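Putative alpha-galactosidase/melibiase (Bacteroides fragilis, PDB 4OGZ) probably hydrolyses terminal, non-reducing alpha-D-galactose residues from alpha-D-galactosides. Local coordinates at residues E116-Q121 / D363-N368; P148-D153 / Y199-I204; I156-T161 / A210-D215. All blocks are in the same frame, centred on the assembly; numbering follows the deposited sequence.

Contact 1. Residues E116-Q121 / D363-N368; sequences EELLLQ and DVRQMN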
loop_
_atom_site.group_PDB
_atom_site.type_symbol
_atom_site.label_atom_id
_atom_site.label_comp_id
_atom_site.label_asym_id
_atom_site.label_seq_id
_atom_site.Cartn_x
_atom_site.Cartn_y
_atom_site.Cartn_z
ATOM N N GLU A 116 19.146 10.706 -3.041
ATOM C CA GLU A 116 19.196 9.667 -4.070
ATOM C C GLU A 116 19.678 8.360 -3.422
ATOM O O GLU A 116 19.121 7.295 -3.655
ATOM C CB GLU A 116 20.103 10.098 -5.245
ATOM C CG GLU A 116 20.623 8.920 -6.079
ATOM C CD GLU A 116 21.722 9.169 -7.103
ATOM O OE1 GLU A 116 21.449 9.714 -8.196
ATOM O OE2 GLU A 116 22.868 8.703 -6.870
ATOM N N GLU A 117 20.691 8.496 -2.551
ATOM C CA GLU A 117 21.284 7.400 -1.799
ATOM C C GLU A 117 20.261 6.644 -0.967
ATOM O O GLU A 117 20.316 5.432 -0.879
ATOM C CB GLU A 117 22.422 7.919 -0.885
ATOM C CG GLU A 117 23.717 8.315 -1.614
ATOM C CD GLU A 117 23.681 9.674 -2.344
ATOM O OE1 GLU A 117 22.797 10.522 -2.008
ATOM O OE2 GLU A 117 24.541 9.881 -3.271
ATOM N N LEU A 118 19.369 7.376 -0.314
ATOM C CA LEU A 118 18.356 6.783 0.534
ATOM C C LEU A 118 17.428 5.909 -0.323
ATOM O O LEU A 118 17.092 4.770 0.040
ATOM C CB LEU A 118 17.510 7.860 1.228
ATOM C CG LEU A 118 16.264 7.352 1.997
ATOM C CD1 LEU A 118 16.630 6.475 3.204
ATOM C CD2 LEU A 118 15.363 8.498 2.451
ATOM N N LEU A 119 17.012 6.474 -1.445
ATOM C CA LEU A 119 16.069 5.791 -2.337
ATOM C C LEU A 119 16.676 4.514 -2.911
ATOM O O LEU A 119 16.043 3.473 -2.810
ATOM C CB LEU A 119 15.572 6.711 -3.447
ATOM C CG LEU A 119 14.390 7.650 -3.151
ATOM C CD1 LEU A 119 13.049 6.962 -3.311
ATOM C CD2 LEU A 119 14.398 8.272 -1.756
ATOM N N LEU A 120 17.876 4.572 -3.479
ATOM C CA LEU A 120 18.485 3.376 -4.050
ATOM C C LEU A 120 18.750 2.358 -2.941
ATOM O O LEU A 120 18.446 1.185 -3.099
ATOM C CB LEU A 120 19.776 3.668 -4.812
ATOM C CG LEU A 120 19.807 4.787 -5.853
ATOM C CD1 LEU A 120 21.117 4.770 -6.574
ATOM C CD2 LEU A 120 18.671 4.670 -6.858
ATOM N N GLN A 121 19.277 2.807 -1.786
ATOM C CA GLN A 121 19.502 1.893 -0.639
ATOM C C GLN A 121 18.211 1.228 -0.110
ATOM O O GLN A 121 18.237 0.094 0.359
ATOM C CB GLN A 121 20.196 2.603 0.535
ATOM C CG GLN A 121 21.679 2.886 0.377
ATOM C CD GLN A 121 22.196 3.926 1.396
ATOM O OE1 GLN A 121 21.457 4.419 2.236
ATOM N NE2 GLN A 121 23.450 4.276 1.281
ATOM N N ASP A 363 12.315 3.030 8.492
ATOM C CA ASP A 363 13.546 2.809 7.721
ATOM C C ASP A 363 13.719 1.335 7.459
ATOM O O ASP A 363 14.207 0.620 8.303
ATOM C CB ASP A 363 14.780 3.360 8.472
ATOM C CG ASP A 363 16.056 3.350 7.619
ATOM O OD1 ASP A 363 16.049 2.873 6.470
ATOM O OD2 ASP A 363 17.090 3.885 8.091
ATOM N N VAL A 364 13.332 0.888 6.266
ATOM C CA VAL A 364 13.410 -0.518 5.915
ATOM C C VAL A 364 14.860 -1.009 5.666
ATOM O O VAL A 364 15.079 -2.198 5.531
ATOM C CB VAL A 364 12.483 -0.871 4.691
ATOM C CG1 VAL A 364 11.040 -0.551 5.004
ATOM C CG2 VAL A 364 12.887 -0.133 3.433
ATOM N N ARG A 365 15.845 -0.115 5.640
ATOM C CA ARG A 365 17.248 -0.546 5.518
ATOM C C ARG A 365 17.733 -1.311 6.747
ATOM O O ARG A 365 18.700 -2.023 6.685
ATOM C CB ARG A 365 18.159 0.642 5.247
ATOM C CG ARG A 365 17.882 1.341 3.919
ATOM C CD ARG A 365 18.576 2.687 3.798
ATOM N NE ARG A 365 18.403 3.485 4.998
ATOM C CZ ARG A 365 19.055 4.609 5.251
ATOM N NH1 ARG A 365 19.925 5.108 4.382
ATOM N NH2 ARG A 365 18.827 5.252 6.384
ATOM N N GLN A 366 17.056 -1.164 7.867
ATOM C CA GLN A 366 17.470 -1.842 9.074
ATOM C C GLN A 366 16.286 -2.016 9.977
ATOM O O GLN A 366 15.675 -1.034 10.397
ATOM C CB GLN A 366 18.532 -1.010 9.770
ATOM C CG GLN A 366 18.743 -1.304 11.253
ATOM C CD GLN A 366 20.060 -0.738 11.755
ATOM O OE1 GLN A 366 20.160 0.465 11.977
ATOM N NE2 GLN A 366 21.085 -1.589 11.901
HETATM N N MSE A 367 15.938 -3.264 10.249
HETATM C CA MSE A 367 14.738 -3.588 11.005
HETATM C C MSE A 367 15.011 -4.614 12.042
HETATM O O MSE A 367 15.792 -5.531 11.830
HETATM C CB MSE A 367 13.726 -4.145 9.989
HETATM C CG MSE A 367 12.955 -3.003 9.371
HETATM SE SE MSE A 367 11.554 -3.661 8.166
HETATM C CE MSE A 367 12.738 -4.431 6.801
ATOM N N ASN A 368 14.356 -4.509 13.187
ATOM C CA ASN A 368 14.493 -5.583 14.175
ATOM C C ASN A 368 13.527 -6.724 13.838
ATOM O O ASN A 368 12.614 -6.549 13.036
ATOM C CB ASN A 368 14.329 -5.067 15.610
ATOM C CG ASN A 368 12.982 -4.415 15.866
ATOM O OD1 ASN A 368 11.963 -4.870 15.375
ATOM N ND2 ASN A 368 12.977 -3.351 16.670
#
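Arg365 reaches across to helix 116-128 and presents one edge of its guanidinium to Gln121 and one face to Leu118, the two residues it meets there. Its NH1 gives a hydrogen bond to Gln121 OE1 at 2.7 Å. The oxygen sits at the guanidinium edge, near its plane, and the donor lies nearly along the C=O axis, although the bond is bent at the hydrogen (140°). The amide and guanidinium planes are 33° apart. Below the polar ends the aliphatic parts also meet, with Gln121 CB 3.6 Å from Arg365 CD. Leu118 comes in at about a right angle to the arginine and lays CD1 over the middle of one guanidinium face, 3.7 Å from Arg365 CZ. In the TIM barrel this joins helix 116-128, which follows strand 102-105, to the loop leaving the neighbouring strand 358-360; Phe110 of helix 107-110 packs against Leu118, Asp363 and Arg365 alike. What fixes the rotation of the guanidinium is a two-pronged salt bridge within the loop, Arg365 NE to Asp363 OD1 and Arg365 NH2 to Asp363 OD2, both hydrogen-bonded at 2.8 Å. The bend of the arginine at chi3 (-46°) turns its head back to that carboxylate. Asp363 OD1 accepts a second bond, from Arg365 N at 3.1 Å, which makes an Asx turn within the type I turn from Asp363 to Gln366.

Contact 2. Residues P148-D153 / Y199-I204; sequences PERGAD and YGYEEI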
loop_
_atom_site.group_PDB
_atom_site.type_symbol
_atom_site.label_atom_id
_atom_site.label_comp_id
_atom_site.label_asym_id
_atom_site.label_seq_id
_atom_site.Cartn_x
_atom_site.Cartn_y
_atom_site.Cartn_z
ATOM N N PRO A 148 12.119 25.351 -3.713
ATOM C CA PRO A 148 10.980 26.186 -3.350
ATOM C C PRO A 148 10.314 26.907 -4.538
ATOM O O PRO A 148 9.083 26.960 -4.587
ATOM C CB PRO A 148 11.574 27.201 -2.335
ATOM C CG PRO A 148 12.834 26.578 -1.839
ATOM C CD PRO A 148 13.353 25.738 -2.982
ATOM N N GLU A 149 11.090 27.396 -5.502
ATOM C CA GLU A 149 10.496 28.172 -6.587
ATOM C C GLU A 149 10.458 27.390 -7.911
ATOM O O GLU A 149 11.380 26.669 -8.255
ATOM C CB GLU A 149 11.213 29.515 -6.777
ATOM C CG GLU A 149 11.197 30.447 -5.555
ATOM C CD GLU A 149 9.801 30.791 -5.027
ATOM O OE1 GLU A 149 8.836 30.835 -5.822
ATOM O OE2 GLU A 149 9.650 31.018 -3.798
ATOM N N ARG A 150 9.383 27.562 -8.651
ATOM C CA ARG A 150 9.315 27.103 -10.043
ATOM C C ARG A 150 10.428 27.716 -10.869
ATOM O O ARG A 150 10.864 28.830 -10.607
ATOM C CB ARG A 150 7.961 27.460 -10.652
ATOM C CG ARG A 150 7.660 26.743 -11.980
ATOM C CD ARG A 150 6.176 26.824 -12.336
ATOM N NE ARG A 150 5.389 25.878 -11.543
ATOM C CZ ARG A 150 5.303 24.567 -11.787
ATOM N NH1 ARG A 150 5.974 24.018 -12.794
ATOM N NH2 ARG A 150 4.561 23.797 -11.006
ATOM N N GLY A 151 10.964 26.964 -11.814
ATOM C CA GLY A 151 12.010 27.474 -12.702
ATOM C C GLY A 151 11.546 28.625 -13.583
ATOM O O GLY A 151 10.364 28.805 -13.794
ATOM N N ALA A 152 12.495 29.437 -14.050
ATOM C CA ALA A 152 12.204 30.567 -14.933
ATOM C C ALA A 152 11.599 30.078 -16.223
ATOM O O ALA A 152 10.837 30.780 -16.834
ATOM C CB ALA A 152 13.470 31.339 -15.245
ATOM N N ASP A 153 11.931 28.862 -16.621
ATOM C CA ASP A 153 11.313 28.231 -17.799
ATOM C C ASP A 153 9.921 27.658 -17.540
ATOM O O ASP A 153 9.355 27.029 -18.419
ATOM C CB ASP A 153 12.226 27.116 -18.296
ATOM C CG ASP A 153 12.429 25.991 -17.257
ATOM O OD1 ASP A 153 12.039 26.110 -16.065
ATOM O OD2 ASP A 153 13.006 24.966 -17.655
ATOM N N TYR A 199 -0.282 23.843 -8.834
ATOM C CA TYR A 199 -1.518 24.507 -9.267
ATOM C C TYR A 199 -1.299 25.426 -10.455
ATOM O O TYR A 199 -0.426 26.301 -10.420
ATOM C CB TYR A 199 -2.150 25.355 -8.152
ATOM C CG TYR A 199 -3.434 25.964 -8.606
ATOM C CD1 TYR A 199 -4.545 25.168 -8.810
ATOM C CD2 TYR A 199 -3.520 27.309 -8.925
ATOM C CE1 TYR A 199 -5.729 25.706 -9.278
ATOM C CE2 TYR A 199 -4.696 27.856 -9.385
ATOM C CZ TYR A 199 -5.797 27.044 -9.559
ATOM O OH TYR A 199 -6.969 27.580 -10.015
ATOM N N GLY A 200 -2.135 25.240 -11.478
ATOM C CA GLY A 200 -2.042 25.990 -12.706
ATOM C C GLY A 200 -1.019 25.442 -13.691
ATOM O O GLY A 200 -0.966 25.907 -14.804
ATOM N N TYR A 201 -0.165 24.497 -13.265
ATOM C CA TYR A 201 0.880 23.903 -14.121
ATOM C C TYR A 201 0.740 22.398 -14.177
ATOM O O TYR A 201 1.713 21.672 -14.335
ATOM C CB TYR A 201 2.283 24.247 -13.583
ATOM C CG TYR A 201 2.591 25.708 -13.528
ATOM C CD1 TYR A 201 2.263 26.470 -12.411
ATOM C CD2 TYR A 201 3.253 26.347 -14.586
ATOM C CE1 TYR A 201 2.560 27.834 -12.357
ATOM C CE2 TYR A 201 3.558 27.704 -14.523
ATOM C CZ TYR A 201 3.202 28.429 -13.409
ATOM O OH TYR A 201 3.504 29.762 -13.347
ATOM N N GLU A 202 -0.477 21.912 -14.042
ATOM C CA GLU A 202 -0.678 20.488 -13.910
ATOM C C GLU A 202 -0.195 19.728 -15.142
ATOM O O GLU A 202 0.338 18.612 -15.024
ATOM C CB GLU A 202 -2.163 20.189 -13.629
ATOM C CG GLU A 202 -2.696 20.788 -12.324
ATOM C CD GLU A 202 -3.251 22.201 -12.437
ATOM O OE1 GLU A 202 -3.055 22.871 -13.502
ATOM O OE2 GLU A 202 -3.844 22.672 -11.428
ATOM N N GLU A 203 -0.398 20.299 -16.326
ATOM C CA GLU A 203 -0.124 19.571 -17.564
ATOM C C GLU A 203 1.361 19.500 -17.731
ATOM O O GLU A 203 1.893 18.454 -18.061
ATOM C CB GLU A 203 -0.729 20.233 -18.810
ATOM C CG GLU A 203 -2.220 20.060 -18.991
ATOM C CD GLU A 203 -3.042 20.912 -18.025
ATOM O OE1 GLU A 203 -2.485 21.854 -17.401
ATOM O OE2 GLU A 203 -4.254 20.621 -17.880
ATOM N N ILE A 204 2.031 20.621 -17.500
ATOM C CA ILE A 204 3.483 20.654 -17.632
ATOM C C ILE A 204 4.168 19.787 -16.553
ATOM O O ILE A 204 5.091 19.044 -16.873
ATOM C CB ILE A 204 4.047 22.083 -17.708
ATOM C CG1 ILE A 204 5.466 22.073 -18.315
ATOM C CG2 ILE A 204 4.058 22.738 -16.360
ATOM C CD1 ILE A 204 5.531 22.472 -19.785
#
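A cation-pi stack at the surface of the barrel domain holds the loop of Arg150 against the start of helix 202-211, where Tyr201 is the N-cap residue. The guanidinium of Arg150 lies flat on one face of the tyrosine ring, planes 12° apart and centres 3.9 Å apart. The two side chains run past each other in opposite directions, which spreads the contact along the ring: Arg150 CD lies over the ring centre, 3.5 Å from the centroid as a CH-pi contact, while Arg150 CZ has moved on to 3.4 Å from Tyr201 CG. Between them Arg150 NE comes to 3.3 Å from Tyr201 CD1. The arginine reaches the ring because chi1 (-166°) swings CG away from its own backbone N, and a bend at chi3 then lays the head along the ring. Ile204, in the first turn of the helix, adds a looser touch, its CG2 4.2 Å from Arg150 NH1. The charged end is held in place by Gly197 O and a salt bridge to Asp205, both from NH2, and by Gly154 O from NH1. On the far side from the arginine loop, Glu202 of the same helix packs on Met238 and Ala241 of helix 228-244, with a salt bridge to Lys237.

Contact 3. Residues I156-T161 / A210-D215; sequences IQIDKT and ASWGVD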
loop_
_atom_site.group_PDB
_atom_site.type_symbol
_atom_site.label_atom_id
_atom_site.label_comp_id
_atom_site.label_asym_id
_atom_site.label_seq_id
_atom_site.Cartn_x
_atom_site.Cartn_y
_atom_site.Cartn_z
ATOM N N ILE A 156 9.109 22.754 -12.774
ATOM C CA ILE A 156 9.387 22.508 -11.376
ATOM C C ILE A 156 10.828 22.038 -11.267
ATOM O O ILE A 156 11.324 21.378 -12.168
ATOM C CB ILE A 156 8.358 21.501 -10.799
ATOM C CG1 ILE A 156 8.375 21.482 -9.285
ATOM C CG2 ILE A 156 8.631 20.100 -11.297
ATOM C CD1 ILE A 156 7.152 20.774 -8.721
ATOM N N GLN A 157 11.555 22.481 -10.240
ATOM C CA GLN A 157 13.004 22.222 -10.193
ATOM C C GLN A 157 13.329 21.124 -9.177
ATOM O O GLN A 157 12.905 21.170 -8.035
ATOM C CB GLN A 157 13.792 23.503 -9.911
ATOM C CG GLN A 157 13.594 24.573 -10.984
ATOM C CD GLN A 157 14.192 24.181 -12.328
ATOM O OE1 GLN A 157 15.372 23.793 -12.406
ATOM N NE2 GLN A 157 13.383 24.285 -13.403
ATOM N N ILE A 158 14.044 20.109 -9.641
ATOM C CA ILE A 158 14.478 19.029 -8.795
ATOM C C ILE A 158 15.573 19.624 -7.945
ATOM O O ILE A 158 16.416 20.384 -8.414
ATOM C CB ILE A 158 15.044 17.853 -9.591
ATOM C CG1 ILE A 158 13.951 17.170 -10.402
ATOM C CG2 ILE A 158 15.699 16.803 -8.686
ATOM C CD1 ILE A 158 14.508 16.430 -11.597
ATOM N N ASP A 159 15.543 19.294 -6.679
ATOM C CA ASP A 159 16.647 19.669 -5.801
ATOM C C ASP A 159 17.836 18.720 -6.073
ATOM O O ASP A 159 17.825 17.561 -5.651
ATOM C CB ASP A 159 16.199 19.582 -4.367
ATOM C CG ASP A 159 17.298 20.002 -3.401
ATOM O OD1 ASP A 159 18.496 19.974 -3.813
ATOM O OD2 ASP A 159 16.930 20.449 -2.288
ATOM N N LYS A 160 18.847 19.223 -6.781
ATOM C CA LYS A 160 19.983 18.415 -7.206
ATOM C C LYS A 160 21.110 18.315 -6.150
ATOM O O LYS A 160 22.053 17.581 -6.314
ATOM C CB LYS A 160 20.502 18.944 -8.551
ATOM C CG LYS A 160 19.618 18.365 -9.649
ATOM C CD LYS A 160 19.836 18.998 -10.972
ATOM C CE LYS A 160 18.854 18.382 -11.927
ATOM N NZ LYS A 160 19.036 18.847 -13.317
ATOM N N THR A 161 20.934 18.948 -5.015
ATOM C CA THR A 161 21.748 18.548 -3.858
ATOM C C THR A 161 21.277 17.183 -3.349
ATOM O O THR A 161 22.093 16.407 -2.865
ATOM C CB THR A 161 21.721 19.634 -2.804
ATOM O OG1 THR A 161 22.316 20.768 -3.433
ATOM C CG2 THR A 161 22.546 19.267 -1.580
ATOM N N ALA A 210 5.857 12.025 -16.069
ATOM C CA ALA A 210 5.877 10.945 -17.016
ATOM C C ALA A 210 7.233 10.736 -17.704
ATOM O O ALA A 210 7.731 9.587 -17.771
ATOM C CB ALA A 210 4.798 11.157 -18.076
ATOM N N SER A 211 7.852 11.817 -18.183
ATOM C CA SER A 211 9.188 11.707 -18.788
ATOM C C SER A 211 10.265 11.176 -17.812
ATOM O O SER A 211 11.219 10.530 -18.247
ATOM C CB SER A 211 9.638 13.060 -19.396
ATOM O OG SER A 211 10.039 13.964 -18.383
ATOM N N TRP A 212 10.112 11.435 -16.506
ATOM C CA TRP A 212 11.020 10.877 -15.515
ATOM C C TRP A 212 10.696 9.420 -15.149
ATOM O O TRP A 212 11.446 8.803 -14.407
ATOM C CB TRP A 212 11.056 11.696 -14.215
ATOM C CG TRP A 212 11.352 13.131 -14.390
ATOM C CD1 TRP A 212 12.090 13.718 -15.408
ATOM C CD2 TRP A 212 11.021 14.180 -13.498
ATOM N NE1 TRP A 212 12.202 15.074 -15.201
ATOM C CE2 TRP A 212 11.500 15.387 -14.070
ATOM C CE3 TRP A 212 10.286 14.243 -12.312
ATOM C CZ2 TRP A 212 11.287 16.618 -13.470
ATOM C CZ3 TRP A 212 10.076 15.439 -11.749
ATOM C CH2 TRP A 212 10.574 16.613 -12.302
ATOM N N GLY A 213 9.592 8.854 -15.663
ATOM C CA GLY A 213 9.230 7.471 -15.338
ATOM C C GLY A 213 8.476 7.292 -14.043
ATOM O O GLY A 213 8.437 6.190 -13.486
ATOM N N VAL A 214 7.883 8.381 -13.540
ATOM C CA VAL A 214 7.034 8.335 -12.337
ATOM C C VAL A 214 5.845 7.393 -12.529
ATOM O O VAL A 214 5.189 7.410 -13.582
ATOM C CB VAL A 214 6.571 9.770 -11.970
ATOM C CG1 VAL A 214 5.433 9.762 -10.985
ATOM C CG2 VAL A 214 7.746 10.548 -11.399
ATOM N N ASP A 215 5.547 6.617 -11.488
ATOM C CA ASP A 215 4.462 5.691 -11.502
ATOM C C ASP A 215 3.306 6.060 -10.572
ATOM O O ASP A 215 2.203 5.480 -10.669
ATOM C CB ASP A 215 5.002 4.327 -11.086
ATOM C CG ASP A 215 6.093 3.854 -12.003
ATOM O OD1 ASP A 215 5.848 3.790 -13.254
ATOM O OD2 ASP A 215 7.194 3.563 -11.501
#
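Ile158 points its side chain at Trp212, and the two come from opposite directions. From CB the longer branch leaves anti to the carbonyl carbon (chi1 -68°), and its CG1 comes first to the outer end of the indole, 3.9 Å from Trp212 CH2. The chain then runs on extended (chi2 156°), carrying CD1 over one face of the six-membered ring. There Ile158 CD1 sits 3.7 Å from Trp212 CZ2, displaced toward the rim. This is a CH-pi contact, 4.1 Å from CD1 to the centroid of the six-membered ring and 24° off its normal. Ile156, two residues back, meets the same end of the indole with its shorter branch, its CG2 4.1 Å from Trp212 CH2, the two side chains crossing at about a right angle. The tryptophan lies near the C-terminal end of helix 202-211, where Gly213 leaves helical angles in a Schellman motif; its positive phi suits glycine, and Gly213 N bonds back to Ala210 O at 2.9 Å. Around this apolar cluster, Ile167 of helix 166-176 touches both Ile158 and Trp212, and Ile183 of strand 180-186 packs on the tryptophan, so the loop before helix 166-176 is joined to the end of the next helix of the barrel.

In the fold
Past the N-terminal Ig-like domain and the first barrel strand, helix 116-128 supplies the first segment of contact 1; its partner arrives only after strand 358-360, so that contact closes a loop of 241 residues spanning most of the barrel. Contacts 2 and 3 are both nested inside it. The loop after strand 138-140 supplies 148-153 and then 156-161, and the regions at the start and end of helix 202-211 supply 199-204 and then 210-215; their segments alternate, so the two contacts cross. Their centres lie about 12 Å apart and they touch, fastening one long loop at both ends of one helix. Contact 1, with its centre about 20 Å from that of contact 3, instead ties the first barrel strand's helix to the loop following the eighth strand.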